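Local coordinates for beta-N-acetylglucosaminidase-like protein Glycoside hydrolase family 20 (Flavobacterium johnsoniae, PDB 6YHH) that probably removes terminal N-acetylglucosamine units from chitin fragments as a family 20 beta-N-acetylhexosaminidase (chitobiase) of bacterial chitin metabolism, at residues Q6-P11 with L491-F496; P13-V18 with Q137-P142; F412-M417 with G446-W451; S422-D427 with E479-V484. One frame throughout, in Å; residues are numbered along the deposited sequence. Where two conformers were deposited one is given.

Interaction 1: residues Q6-P11 with L491-F496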
loop_
_atom_site.group_PDB
_atom_site.type_symbol
_atom_site.label_atom_id
_atom_site.label_comp_id
_atom_site.label_asym_id
_atom_site.label_seq_id
_atom_site.Cartn_x
_atom_site.Cartn_y
_atom_site.Cartn_z
ATOM N N GLN A 6 20.299 -5.272 -25.464
ATOM C CA GLN A 6 19.214 -6.022 -24.868
ATOM C C GLN A 6 19.125 -5.706 -23.374
ATOM O O GLN A 6 18.270 -6.261 -22.692
ATOM C CB GLN A 6 19.522 -7.505 -25.031
ATOM C CG GLN A 6 19.502 -7.926 -26.478
ATOM C CD GLN A 6 19.981 -9.358 -26.633
ATOM O OE1 GLN A 6 21.163 -9.606 -26.780
ATOM N NE2 GLN A 6 19.069 -10.299 -26.528
ATOM N N LEU A 7 20.058 -4.910 -22.858
ATOM C CA LEU A 7 20.124 -4.657 -21.424
ATOM C C LEU A 7 19.168 -3.539 -21.044
ATOM O O LEU A 7 19.257 -2.411 -21.577
ATOM C CB LEU A 7 21.556 -4.337 -20.947
ATOM C CG LEU A 7 22.650 -5.441 -21.266
ATOM C CD1 LEU A 7 23.955 -4.965 -20.624
ATOM C CD2 LEU A 7 22.237 -6.834 -20.812
ATOM N N ASN A 8 18.377 -3.816 -20.007
ATOM C CA ASN A 8 17.457 -2.777 -19.500
ATOM C C ASN A 8 17.956 -2.031 -18.323
ATOM O O ASN A 8 17.419 -2.111 -17.209
ATOM C CB ASN A 8 16.073 -3.379 -19.327
ATOM C CG ASN A 8 15.546 -3.927 -20.650
ATOM O OD1 ASN A 8 15.523 -3.210 -21.638
ATOM N ND2 ASN A 8 15.122 -5.194 -20.659
ATOM N N LEU A 9 19.019 -1.240 -18.571
ATOM C CA LEU A 9 19.692 -0.477 -17.510
ATOM C C LEU A 9 19.175 0.928 -17.547
ATOM O O LEU A 9 19.097 1.532 -18.632
ATOM C CB LEU A 9 21.224 -0.429 -17.676
ATOM C CG LEU A 9 21.867 -1.795 -17.878
ATOM C CD1 LEU A 9 23.400 -1.704 -18.043
ATOM C CD2 LEU A 9 21.490 -2.778 -16.771
ATOM N N MET A 10 18.882 1.543 -16.390
ATOM C CA MET A 10 18.366 2.899 -16.367
ATOM C C MET A 10 18.619 3.430 -14.937
ATOM O O MET A 10 18.203 2.776 -13.976
ATOM C CB MET A 10 16.872 3.003 -16.648
ATOM C CG MET A 10 16.418 4.435 -16.803
ATOM S SD MET A 10 14.653 4.595 -17.248
ATOM C CE MET A 10 14.560 3.685 -18.792
ATOM N N PRO A 11 19.333 4.549 -14.748
ATOM C CA PRO A 11 20.035 5.287 -15.827
ATOM C C PRO A 11 21.038 4.409 -16.609
ATOM O O PRO A 11 21.716 3.576 -16.004
ATOM C CB PRO A 11 20.799 6.347 -15.047
ATOM C CG PRO A 11 20.019 6.527 -13.775
ATOM C CD PRO A 11 19.570 5.148 -13.404
ATOM N N LEU A 491 12.311 1.261 -20.254
ATOM C CA LEU A 491 11.485 1.752 -19.109
ATOM C C LEU A 491 10.474 0.703 -18.639
ATOM O O LEU A 491 10.082 0.687 -17.462
ATOM C CB LEU A 491 10.754 2.971 -19.596
ATOM C CG LEU A 491 10.031 3.793 -18.545
ATOM C CD1 LEU A 491 10.987 4.406 -17.581
ATOM C CD2 LEU A 491 9.205 4.905 -19.194
ATOM N N GLU A 492 10.010 -0.154 -19.545
ATOM C CA GLU A 492 8.964 -1.108 -19.252
ATOM C C GLU A 492 9.379 -2.043 -18.098
ATOM O O GLU A 492 8.649 -2.214 -17.113
ATOM C CB GLU A 492 8.559 -1.949 -20.437
ATOM C CG GLU A 492 8.064 -1.228 -21.663
ATOM C CD GLU A 492 7.572 -2.205 -22.740
ATOM O OE1 GLU A 492 7.879 -3.491 -22.619
ATOM O OE2 GLU A 492 6.870 -1.682 -23.696
ATOM N N SER A 493 10.578 -2.604 -18.170
ATOM C CA SER A 493 11.018 -3.492 -17.102
ATOM C C SER A 493 11.421 -2.746 -15.835
ATOM O O SER A 493 11.210 -3.249 -14.738
ATOM C CB SER A 493 12.168 -4.414 -17.554
ATOM O OG SER A 493 13.292 -3.669 -17.908
ATOM N N VAL A 494 11.965 -1.555 -15.979
ATOM C CA VAL A 494 12.278 -0.710 -14.823
ATOM C C VAL A 494 10.987 -0.422 -14.038
ATOM O O VAL A 494 10.965 -0.566 -12.795
ATOM C CB VAL A 494 12.936 0.601 -15.329
ATOM C CG1 VAL A 494 13.131 1.578 -14.189
ATOM C CG2 VAL A 494 14.304 0.332 -15.974
ATOM N N SER A 495 9.939 -0.048 -14.748
ATOM C CA SER A 495 8.673 0.267 -14.104
ATOM C C SER A 495 8.069 -0.963 -13.390
ATOM O O SER A 495 7.600 -0.878 -12.246
ATOM C CB SER A 495 7.696 0.783 -15.153
ATOM O OG SER A 495 6.444 1.162 -14.543
ATOM N N PHE A 496 8.112 -2.112 -14.067
ATOM C CA PHE A 496 7.688 -3.367 -13.473
ATOM C C PHE A 496 8.438 -3.700 -12.206
ATOM O O PHE A 496 7.815 -3.979 -11.161
ATOM C CB PHE A 496 7.850 -4.413 -14.533
ATOM C CG PHE A 496 8.118 -5.821 -14.077
ATOM C CD1 PHE A 496 7.255 -6.477 -13.254
ATOM C CD2 PHE A 496 9.146 -6.548 -14.652
ATOM C CE1 PHE A 496 7.487 -7.759 -12.855
ATOM C CE2 PHE A 496 9.404 -7.891 -14.308
ATOM C CZ PHE A 496 8.525 -8.515 -13.426
HETATM O O HOH W 1 15.131 -3.183 -15.801
#

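Interaction 2: residues P13-V18 with Q137-P142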
loop_
_atom_site.group_PDB
_atom_site.type_symbol
_atom_site.label_atom_id
_atom_site.label_comp_id
_atom_site.label_asym_id
_atom_site.label_seq_id
_atom_site.Cartn_x
_atom_site.Cartn_y
_atom_site.Cartn_z
ATOM N N PRO A 13 24.383 3.371 -17.857
ATOM C CA PRO A 13 25.665 3.703 -17.232
ATOM C C PRO A 13 26.657 4.385 -18.201
ATOM O O PRO A 13 26.528 4.298 -19.436
ATOM C CB PRO A 13 26.206 2.376 -16.805
ATOM C CG PRO A 13 24.968 1.497 -16.602
ATOM C CD PRO A 13 24.102 1.939 -17.746
ATOM N N GLN A 14 27.613 5.085 -17.623
ATOM C CA GLN A 14 28.566 5.926 -18.377
ATOM C C GLN A 14 29.436 5.018 -19.298
ATOM O O GLN A 14 29.819 5.425 -20.409
ATOM C CB GLN A 14 29.480 6.759 -17.458
ATOM C CG GLN A 14 28.795 7.812 -16.556
ATOM C CD GLN A 14 28.193 8.985 -17.311
ATOM O OE1 GLN A 14 28.519 9.264 -18.508
ATOM N NE2 GLN A 14 27.243 9.667 -16.632
ATOM N N ASN A 15 29.718 3.828 -18.851
ATOM C CA ASN A 15 30.524 2.849 -19.628
ATOM C C ASN A 15 29.936 1.486 -19.446
ATOM O O ASN A 15 29.753 1.039 -18.291
ATOM C CB ASN A 15 31.976 2.807 -19.142
ATOM C CG ASN A 15 32.659 4.156 -19.182
ATOM O OD1 ASN A 15 32.681 4.938 -18.211
ATOM N ND2 ASN A 15 33.164 4.457 -20.312
ATOM N N VAL A 16 29.708 0.813 -20.557
ATOM C CA VAL A 16 29.140 -0.562 -20.501
ATOM C C VAL A 16 29.797 -1.392 -21.579
ATOM O O VAL A 16 29.644 -1.064 -22.757
ATOM C CB VAL A 16 27.635 -0.572 -20.813
ATOM C CG1 VAL A 16 27.067 -2.010 -20.759
ATOM C CG2 VAL A 16 26.898 0.379 -19.868
ATOM N N VAL A 17 30.394 -2.510 -21.200
ATOM C CA VAL A 17 30.873 -3.491 -22.178
ATOM C C VAL A 17 30.362 -4.878 -21.802
ATOM O O VAL A 17 30.485 -5.261 -20.648
ATOM C CB VAL A 17 32.405 -3.489 -22.231
ATOM C CG1 VAL A 17 32.921 -4.474 -23.295
ATOM C CG2 VAL A 17 32.852 -2.087 -22.553
ATOM N N VAL A 18 29.812 -5.583 -22.772
ATOM C CA VAL A 18 29.415 -6.972 -22.502
ATOM C C VAL A 18 30.409 -7.902 -23.210
ATOM O O VAL A 18 30.647 -7.738 -24.414
ATOM C CB VAL A 18 28.027 -7.234 -23.081
ATOM C CG1 VAL A 18 27.602 -8.684 -22.916
ATOM C CG2 VAL A 18 27.042 -6.262 -22.429
ATOM N N GLN A 137 31.502 -5.444 -17.972
ATOM C CA GLN A 137 32.190 -4.495 -17.148
ATOM C C GLN A 137 31.529 -3.151 -17.313
ATOM O O GLN A 137 31.310 -2.714 -18.443
ATOM C CB GLN A 137 33.697 -4.328 -17.529
ATOM C CG GLN A 137 34.462 -5.638 -17.484
ATOM C CD GLN A 137 34.404 -6.329 -18.854
ATOM O OE1 GLN A 137 34.611 -5.670 -19.866
ATOM N NE2 GLN A 137 34.056 -7.629 -18.898
ATOM N N ILE A 138 31.223 -2.554 -16.163
ATOM C CA ILE A 138 30.536 -1.286 -16.125
ATOM C C ILE A 138 31.295 -0.390 -15.233
ATOM O O ILE A 138 31.682 -0.811 -14.121
ATOM C CB ILE A 138 29.061 -1.485 -15.622
ATOM C CG1 ILE A 138 28.218 -2.145 -16.666
ATOM C CG2 ILE A 138 28.438 -0.168 -15.143
ATOM C CD1 ILE A 138 26.829 -2.615 -16.209
ATOM N N SER A 139 31.503 0.874 -15.615
ATOM C CA SER A 139 32.029 1.848 -14.730
ATOM C C SER A 139 31.172 3.087 -14.903
ATOM O O SER A 139 30.803 3.455 -16.036
ATOM C CB SER A 139 33.566 2.139 -14.893
ATOM O OG SER A 139 33.791 2.698 -16.086
ATOM N N ASP A 140 30.831 3.688 -13.762
ATOM C CA ASP A 140 29.700 4.640 -13.785
ATOM C C ASP A 140 29.853 5.722 -12.762
ATOM O O ASP A 140 30.615 5.600 -11.815
ATOM C CB ASP A 140 28.394 3.792 -13.482
ATOM C CG ASP A 140 27.109 4.404 -13.981
ATOM O OD1 ASP A 140 27.116 5.369 -14.777
ATOM O OD2 ASP A 140 26.043 3.853 -13.585
ATOM N N PHE A 141 29.123 6.809 -12.978
ATOM C CA PHE A 141 29.107 7.929 -12.094
ATOM C C PHE A 141 28.009 8.859 -12.635
ATOM O O PHE A 141 27.651 8.787 -13.807
ATOM C CB PHE A 141 30.491 8.689 -12.133
ATOM C CG PHE A 141 30.943 9.062 -13.571
ATOM C CD1 PHE A 141 31.666 8.196 -14.330
ATOM C CD2 PHE A 141 30.510 10.249 -14.168
ATOM C CE1 PHE A 141 32.026 8.494 -15.644
ATOM C CE2 PHE A 141 30.905 10.604 -15.452
ATOM C CZ PHE A 141 31.669 9.697 -16.188
ATOM N N PRO A 142 27.518 9.776 -11.762
ATOM C CA PRO A 142 26.483 10.667 -12.212
ATOM C C PRO A 142 26.964 11.922 -12.958
ATOM O O PRO A 142 27.951 12.574 -12.546
ATOM C CB PRO A 142 25.820 11.112 -10.857
ATOM C CG PRO A 142 26.916 11.041 -9.860
ATOM C CD PRO A 142 27.769 9.904 -10.329
#

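Interaction 3: residues F412-M417 with G446-W451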
loop_
_atom_site.group_PDB
_atom_site.type_symbol
_atom_site.label_atom_id
_atom_site.label_comp_id
_atom_site.label_asym_id
_atom_site.label_seq_id
_atom_site.Cartn_x
_atom_site.Cartn_y
_atom_site.Cartn_z
ATOM N N PHE A 412 10.284 19.608 -15.647
ATOM C CA PHE A 412 10.153 18.360 -14.890
ATOM C C PHE A 412 8.887 18.442 -13.955
ATOM O O PHE A 412 8.840 17.784 -12.890
ATOM C CB PHE A 412 11.379 18.118 -14.013
ATOM C CG PHE A 412 12.702 17.942 -14.753
ATOM C CD1 PHE A 412 12.837 17.108 -15.844
ATOM C CD2 PHE A 412 13.853 18.550 -14.276
ATOM C CE1 PHE A 412 14.090 16.861 -16.405
ATOM C CE2 PHE A 412 15.071 18.351 -14.875
ATOM C CZ PHE A 412 15.209 17.495 -15.951
ATOM N N TYR A 413 7.865 19.116 -14.465
ATOM C CA TYR A 413 6.585 19.276 -13.733
ATOM C C TYR A 413 5.683 18.081 -14.050
ATOM O O TYR A 413 4.701 18.197 -14.783
ATOM C CB TYR A 413 5.939 20.621 -14.041
ATOM C CG TYR A 413 6.453 21.696 -13.097
ATOM C CD1 TYR A 413 7.813 21.960 -13.001
ATOM C CD2 TYR A 413 5.591 22.398 -12.265
ATOM C CE1 TYR A 413 8.284 22.895 -12.084
ATOM C CE2 TYR A 413 6.066 23.401 -11.404
ATOM C CZ TYR A 413 7.408 23.545 -11.259
ATOM O OH TYR A 413 7.869 24.423 -10.303
ATOM N N ILE A 414 6.003 16.941 -13.427
ATOM C CA ILE A 414 5.334 15.641 -13.709
ATOM C C ILE A 414 3.833 15.681 -13.318
ATOM O O ILE A 414 3.035 14.931 -13.853
ATOM C CB ILE A 414 6.051 14.489 -12.957
ATOM C CG1 ILE A 414 6.377 14.819 -11.527
ATOM C CG2 ILE A 414 7.361 14.157 -13.600
ATOM C CD1 ILE A 414 6.802 13.628 -10.691
ATOM N N ASP A 415 3.433 16.597 -12.414
ATOM C CA ASP A 415 2.051 16.701 -12.059
ATOM C C ASP A 415 1.146 17.133 -13.167
ATOM O O ASP A 415 -0.067 16.881 -13.097
ATOM C CB ASP A 415 1.901 17.663 -10.854
ATOM C CG ASP A 415 2.333 19.052 -11.189
ATOM O OD1 ASP A 415 3.479 19.195 -11.652
ATOM O OD2 ASP A 415 1.540 20.029 -10.984
ATOM N N LEU A 416 1.695 17.792 -14.229
ATOM C CA LEU A 416 0.865 18.367 -15.279
ATOM C C LEU A 416 0.487 17.351 -16.349
ATOM O O LEU A 416 -0.137 17.678 -17.336
ATOM C CB LEU A 416 1.642 19.580 -15.857
ATOM C CG LEU A 416 1.866 20.681 -14.778
ATOM C CD1 LEU A 416 2.643 21.859 -15.435
ATOM C CD2 LEU A 416 0.639 21.131 -14.016
ATOM N N MET A 417 0.996 16.135 -16.180
ATOM C CA MET A 417 0.599 14.988 -17.019
ATOM C C MET A 417 1.087 15.049 -18.456
ATOM O O MET A 417 0.475 14.453 -19.379
ATOM C CB MET A 417 -0.923 14.690 -16.944
ATOM C CG MET A 417 -1.449 14.624 -15.500
ATOM S SD MET A 417 -0.447 13.638 -14.380
ATOM C CE MET A 417 -0.756 12.009 -14.998
ATOM N N GLY A 446 18.928 18.678 -11.213
ATOM C CA GLY A 446 17.497 18.924 -11.474
ATOM C C GLY A 446 16.640 18.153 -10.510
ATOM O O GLY A 446 17.126 17.278 -9.775
ATOM N N GLU A 447 15.348 18.486 -10.564
ATOM C CA GLU A 447 14.395 17.851 -9.725
ATOM C C GLU A 447 13.001 17.771 -10.334
ATOM O O GLU A 447 12.455 18.796 -10.747
ATOM C CB GLU A 447 14.415 18.642 -8.455
ATOM C CG GLU A 447 13.537 18.215 -7.396
ATOM C CD GLU A 447 13.783 19.114 -6.147
ATOM O OE1 GLU A 447 12.863 19.886 -5.825
ATOM O OE2 GLU A 447 14.868 19.035 -5.491
ATOM N N ALA A 448 12.456 16.571 -10.308
ATOM C CA ALA A 448 11.025 16.339 -10.687
ATOM C C ALA A 448 10.184 16.873 -9.542
ATOM O O ALA A 448 10.528 16.612 -8.351
ATOM C CB ALA A 448 10.763 14.872 -10.912
ATOM N N THR A 449 9.112 17.592 -9.858
ATOM C CA THR A 449 8.259 18.157 -8.821
ATOM C C THR A 449 6.869 17.557 -8.851
ATOM O O THR A 449 6.088 17.834 -9.744
ATOM C CB THR A 449 8.091 19.682 -8.907
ATOM O OG1 THR A 449 7.529 20.053 -10.202
ATOM C CG2 THR A 449 9.409 20.386 -8.707
ATOM N N MET A 450 6.541 16.743 -7.862
ATOM C CA MET A 450 5.194 16.182 -7.733
ATOM C C MET A 450 4.301 16.982 -6.815
ATOM O O MET A 450 4.170 16.699 -5.603
ATOM C CB MET A 450 5.180 14.732 -7.281
ATOM C CG MET A 450 3.771 14.117 -7.424
ATOM S SD MET A 450 3.152 14.155 -9.117
ATOM C CE MET A 450 1.390 14.047 -8.765
ATOM N N TRP A 451 3.746 18.038 -7.380
ATOM C CA TRP A 451 2.670 18.826 -6.793
ATOM C C TRP A 451 1.401 17.943 -6.674
ATOM O O TRP A 451 1.125 17.139 -7.563
ATOM C CB TRP A 451 2.397 20.058 -7.561
ATOM C CG TRP A 451 3.595 20.916 -7.771
ATOM C CD1 TRP A 451 4.375 20.978 -8.884
ATOM C CD2 TRP A 451 4.289 21.659 -6.768
ATOM N NE1 TRP A 451 5.477 21.804 -8.666
ATOM C CE2 TRP A 451 5.463 22.179 -7.359
ATOM C CE3 TRP A 451 4.046 21.908 -5.444
ATOM C CZ2 TRP A 451 6.314 23.057 -6.679
ATOM C CZ3 TRP A 451 4.876 22.769 -4.765
ATOM C CH2 TRP A 451 5.993 23.322 -5.355
#

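Interaction 4: residues S422-D427 with E479-V484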
loop_
_atom_site.group_PDB
_atom_site.type_symbol
_atom_site.label_atom_id
_atom_site.label_comp_id
_atom_site.label_asym_id
_atom_site.label_seq_id
_atom_site.Cartn_x
_atom_site.Cartn_y
_atom_site.Cartn_z
ATOM N N SER A 422 8.771 14.885 -23.149
ATOM C CA SER A 422 9.004 16.281 -22.783
ATOM C C SER A 422 9.913 16.377 -21.543
ATOM O O SER A 422 10.753 17.272 -21.485
ATOM C CB SER A 422 7.708 17.038 -22.506
ATOM O OG SER A 422 7.147 16.548 -21.316
ATOM N N HIS A 423 9.785 15.461 -20.595
ATOM C CA HIS A 423 10.657 15.437 -19.451
ATOM C C HIS A 423 12.064 14.841 -19.732
ATOM O O HIS A 423 13.060 15.355 -19.245
ATOM C CB HIS A 423 9.946 14.681 -18.284
ATOM C CG HIS A 423 8.646 15.262 -17.946
ATOM N ND1 HIS A 423 8.496 16.579 -17.589
ATOM C CD2 HIS A 423 7.427 14.688 -17.801
ATOM C CE1 HIS A 423 7.222 16.809 -17.321
ATOM N NE2 HIS A 423 6.560 15.684 -17.450
ATOM N N TYR A 424 12.100 13.776 -20.565
ATOM C CA TYR A 424 13.354 13.085 -20.843
ATOM C C TYR A 424 14.316 13.945 -21.578
ATOM O O TYR A 424 15.515 13.854 -21.330
ATOM C CB TYR A 424 13.049 11.842 -21.667
ATOM C CG TYR A 424 14.229 10.923 -21.907
ATOM C CD1 TYR A 424 14.962 10.451 -20.855
ATOM C CD2 TYR A 424 14.622 10.630 -23.202
ATOM C CE1 TYR A 424 16.014 9.583 -21.073
ATOM C CE2 TYR A 424 15.676 9.792 -23.473
ATOM C CZ TYR A 424 16.383 9.277 -22.423
ATOM O OH TYR A 424 17.423 8.451 -22.648
ATOM N N LEU A 425 13.802 14.826 -22.426
ATOM C CA LEU A 425 14.695 15.678 -23.284
ATOM C C LEU A 425 14.943 17.007 -22.656
ATOM O O LEU A 425 15.760 17.783 -23.131
ATOM C CB LEU A 425 14.082 15.814 -24.632
ATOM C CG LEU A 425 13.988 14.432 -25.334
ATOM C CD1 LEU A 425 13.301 14.604 -26.681
ATOM C CD2 LEU A 425 15.320 13.646 -25.410
ATOM N N ASN A 426 14.367 17.264 -21.474
ATOM C CA ASN A 426 14.621 18.501 -20.800
ATOM C C ASN A 426 15.984 18.460 -20.097
ATOM O O ASN A 426 16.211 17.652 -19.241
ATOM C CB ASN A 426 13.548 18.665 -19.709
ATOM C CG ASN A 426 13.573 20.010 -19.002
ATOM O OD1 ASN A 426 13.397 21.049 -19.640
ATOM N ND2 ASN A 426 13.659 19.995 -17.641
ATOM N N ASP A 427 16.901 19.351 -20.380
ATOM C CA ASP A 427 18.278 19.183 -19.860
ATOM C C ASP A 427 18.656 20.352 -18.975
ATOM O O ASP A 427 18.455 21.530 -19.385
ATOM C CB ASP A 427 19.208 19.101 -21.057
ATOM C CG ASP A 427 20.589 18.584 -20.705
ATOM O OD1 ASP A 427 21.310 19.231 -19.965
ATOM O OD2 ASP A 427 20.908 17.498 -21.095
ATOM N N GLU A 479 24.995 13.267 -21.415
ATOM C CA GLU A 479 24.121 14.213 -22.085
ATOM C C GLU A 479 23.636 13.693 -23.411
ATOM O O GLU A 479 22.545 14.031 -23.826
ATOM C CB GLU A 479 24.858 15.532 -22.295
ATOM C CG GLU A 479 24.034 16.633 -22.949
ATOM C CD GLU A 479 24.715 17.986 -23.023
ATOM O OE1 GLU A 479 25.954 18.067 -22.837
ATOM O OE2 GLU A 479 23.951 18.983 -23.236
ATOM N N ASN A 480 24.407 12.849 -24.081
ATOM C CA ASN A 480 23.967 12.316 -25.363
ATOM C C ASN A 480 23.103 11.081 -25.338
ATOM O O ASN A 480 22.792 10.580 -26.387
ATOM C CB ASN A 480 25.145 12.113 -26.335
ATOM C CG ASN A 480 26.104 11.055 -25.862
ATOM O OD1 ASN A 480 25.953 10.491 -24.769
ATOM N ND2 ASN A 480 27.156 10.835 -26.633
ATOM N N ILE A 481 22.641 10.606 -24.165
ATOM C CA ILE A 481 21.735 9.493 -24.166
ATOM C C ILE A 481 20.311 10.115 -24.301
ATOM O O ILE A 481 19.805 10.704 -23.313
ATOM C CB ILE A 481 21.920 8.713 -22.836
ATOM C CG1 ILE A 481 23.327 8.123 -22.613
ATOM C CG2 ILE A 481 20.838 7.652 -22.662
ATOM C CD1 ILE A 481 23.834 7.278 -23.742
ATOM N N THR A 482 19.765 10.121 -25.509
ATOM C CA THR A 482 18.585 10.912 -25.819
ATOM C C THR A 482 17.572 10.152 -26.679
ATOM O O THR A 482 16.541 10.699 -27.057
ATOM C CB THR A 482 18.948 12.209 -26.493
ATOM O OG1 THR A 482 19.634 11.892 -27.697
ATOM C CG2 THR A 482 19.795 13.106 -25.589
ATOM N N ASP A 483 17.841 8.894 -26.991
ATOM C CA ASP A 483 16.987 8.110 -27.919
ATOM C C ASP A 483 15.687 7.758 -27.154
ATOM O O ASP A 483 15.704 6.911 -26.294
ATOM C CB ASP A 483 17.714 6.911 -28.415
ATOM C CG ASP A 483 16.935 6.076 -29.392
ATOM O OD1 ASP A 483 15.751 5.749 -29.323
ATOM O OD2 ASP A 483 17.604 5.551 -30.246
ATOM N N VAL A 484 14.614 8.416 -27.531
ATOM C CA VAL A 484 13.358 8.231 -26.783
ATOM C C VAL A 484 12.864 6.819 -26.962
ATOM O O VAL A 484 12.377 6.201 -25.996
ATOM C CB VAL A 484 12.274 9.226 -27.218
ATOM C CG1 VAL A 484 10.950 8.887 -26.523
ATOM C CG2 VAL A 484 12.688 10.638 -26.933
HETATM O O HOH W 2 17.919 6.462 -24.726
HETATM O O HOH W 3 20.431 15.843 -23.170
#

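Interaction 1: residues Q6-P11 with L491-F496
Met10 lays the end of its side chain against the first turn of the 491-496 helical segment, where its SD lies 3.7 Å from CD1 of Leu491 and its CE reaches 3.6 Å from the backbone N of the same residue. The chain leaves with CG anti to the backbone N (chi1 -172°), runs straight through chi2 and bends only at chi3, which turns the methyl in toward the helix. An unbranched, flexible thioether suits this place, since it can follow the helix surface between Leu491 and Val494. Nearer the backbone, CB of Met10 packs on CG2 of Val494 at 3.8 Å. Met10 is thus seated between helix 484-497 and helix 467-476, where it touches Ala469 and Glu473, with the loop residue Met173 beside them.

The polar half rests on the hydroxyl of Ser493 and the backbone O of Asn8. CB of Asn8 comes within 3.1 Å of OG of Ser493, and a short serine suits so close an approach. A water donates to the backbone O of Asn8 at 2.9 Å and sits 2.8 Å from OG of Ser493, which also bonds weakly to the carbonyl of Arg490. The helix therefore holds the loop's carbonyls in two ways, Asn8 O through the water and Leu9 O directly by the guanidinium of Arg490.

Interaction 2: residues P13-V18 with Q137-P142
Gln14 and Phe141 meet as a flat stack: the amide plane of Gln14 lies 13° from the plane of the ring, and the two side chains cross at about a right angle. CG of Gln14 sits over the centre of one ring face, 3.4 Å from the centroid of Phe141, a CH-pi contact. The bend at chi2 (-68°) folds the amide back along the ring, and NE2 of Gln14 can then donate to the backbone O of Phe141 at 3.0 Å. A glutamine suits the place because its methylenes meet the ring while its amide serves the carbonyl.

Beside it, the carboxylate of Asp140 receives the backbone N of Gln14 on OD1 at 2.9 Å, from well above its plane. The same oxygen accepts from NE1 of Trp476, so two N-H groups grip it. Strands 15-18 and 137-140 run antiparallel here, part of the mixed sheet of the GH20 domain 2 that precedes the catalytic barrel. Val17 and Gln137 form a hydrogen-bonded pair, with N of Val17 2.9 Å from O of Gln137 and a matching bond in return.

On the face of the sheet that carries Val16 and Ile138, a non-hydrogen-bonded pair, the two CG1 atoms are 4.3 Å apart. CG2 of Ile138, anti to the backbone N, touches CB of Pro13 at 3.8 Å. Val17 lies on the other face, its CB 3.9 Å from OE1 of Gln137.

Interaction 3: residues F412-M417 with G446-W451
Ile414 forms the apolar centre, its CD1 lying 3.9 Å from CB of Met450 and 4.2 Å from CB of Ala448. With CG1 set between the backbone N and the carbonyl carbon (chi1 45°), the long branch of the isoleucine is carried to the strand and meets Met450 at about a right angle. Phe412 continues this apolar layer back along the strand to Gly446, whose CA lies 4.2 Å from CE2 of Phe412, and a glycine suits this close approach.

Outward, the backbone N of Thr449 donates to O of Phe412 at 3.1 Å, a straight bond (166°) that fixes the loop against the strand. Tyr413, centre of an inverse gamma turn, receives OG1 of Thr449 over the middle of its ring. The tyrosine ring and the indole of Trp451 meet obliquely, their planes 36° apart, with CE2 of Tyr413 3.2 Å from NE1 of Trp451. At the polar edge the carboxylate of Asp415 stands at the rim of the indole, OD1 3.4 Å from CD1 of Trp451.

Trp451 also meets His181 edge-to-face; its side chain lies about 7 Å from that of Glu317, the predicted proton donor, and about 3 Å from a bound Tris, probably from the crystallisation liquor. At the C-terminal end of a TIM-barrel strand, this is consistent with a place in the pocket wall that GH20 enzymes line with aromatic side chains.

Interaction 4: residues S422-D427 with E479-V484
The backbone of 424-427, which leaves the end of helix 420-424, runs roughly antiparallel to 479-484 (155° between end-to-end directions), and no direct hydrogen bond joins them. Both are connecting segments on the outside of the GH20 catalytic barrel, and Asp483 serves as the N-cap of helix 484-497, its OD1 accepting from N of Asn486.

Tyr424 projects across with CG anti to the backbone N (chi1 -173°), bringing its hydroxyl to the 481-483 backbone. OH of Tyr424 lies 3.5 Å from CG2 of Ile481, and CE2 of Tyr424 is 3.7 Å from C of Thr482. A tyrosine suits the place: the ring spans from one segment to the other and the phenol ends among polar groups. There OH is bonded to Glu473 and receives a water that also donates to O of Asp483, and the ring takes a cation-pi contact from Arg474.

Leu425 closes the more exposed side, its CD2 3.6 Å from O of Thr482 and its CD1 4.0 Å from CG2 of Val484.

Toward the other end, OD2 of Asp427 and OE2 of Glu479 are 4.0 Å apart. Arg143, salt-bridged to Asp427 and in a long, weak ion pair with Glu479, probably offsets their repulsion. OD1 of Asp427 accepts from the backbone N of Met429, which helps fix the carboxylate. A second water donates to OD2 of Asp427 at 2.7 Å and to O of Glu479 at 2.9 Å.

In the fold
From the N terminus, 6-11 is the first segment, and its partner on helix 484-497 comes some 480 residues later, so interaction 1 closes a loop that encloses the other three. Interaction 2 follows at once, pairing 13-18 with 137-142 within domain 2; it touches interaction 1 through Leu7 with Val18 and Leu9 with Ile138. Interactions 3 and 4 come later, in series with interaction 2. Interaction 3 ties the loop after strand 406-408 to strand 443-450; interaction 4 ties the end of helix 420-424 to the loop before helix 484-497. Their segments alternate, so the two cross, and Phe412 packs against His423 and Asn426 where they meet. Interaction 1 thus joins domain 2 to helix 484-497.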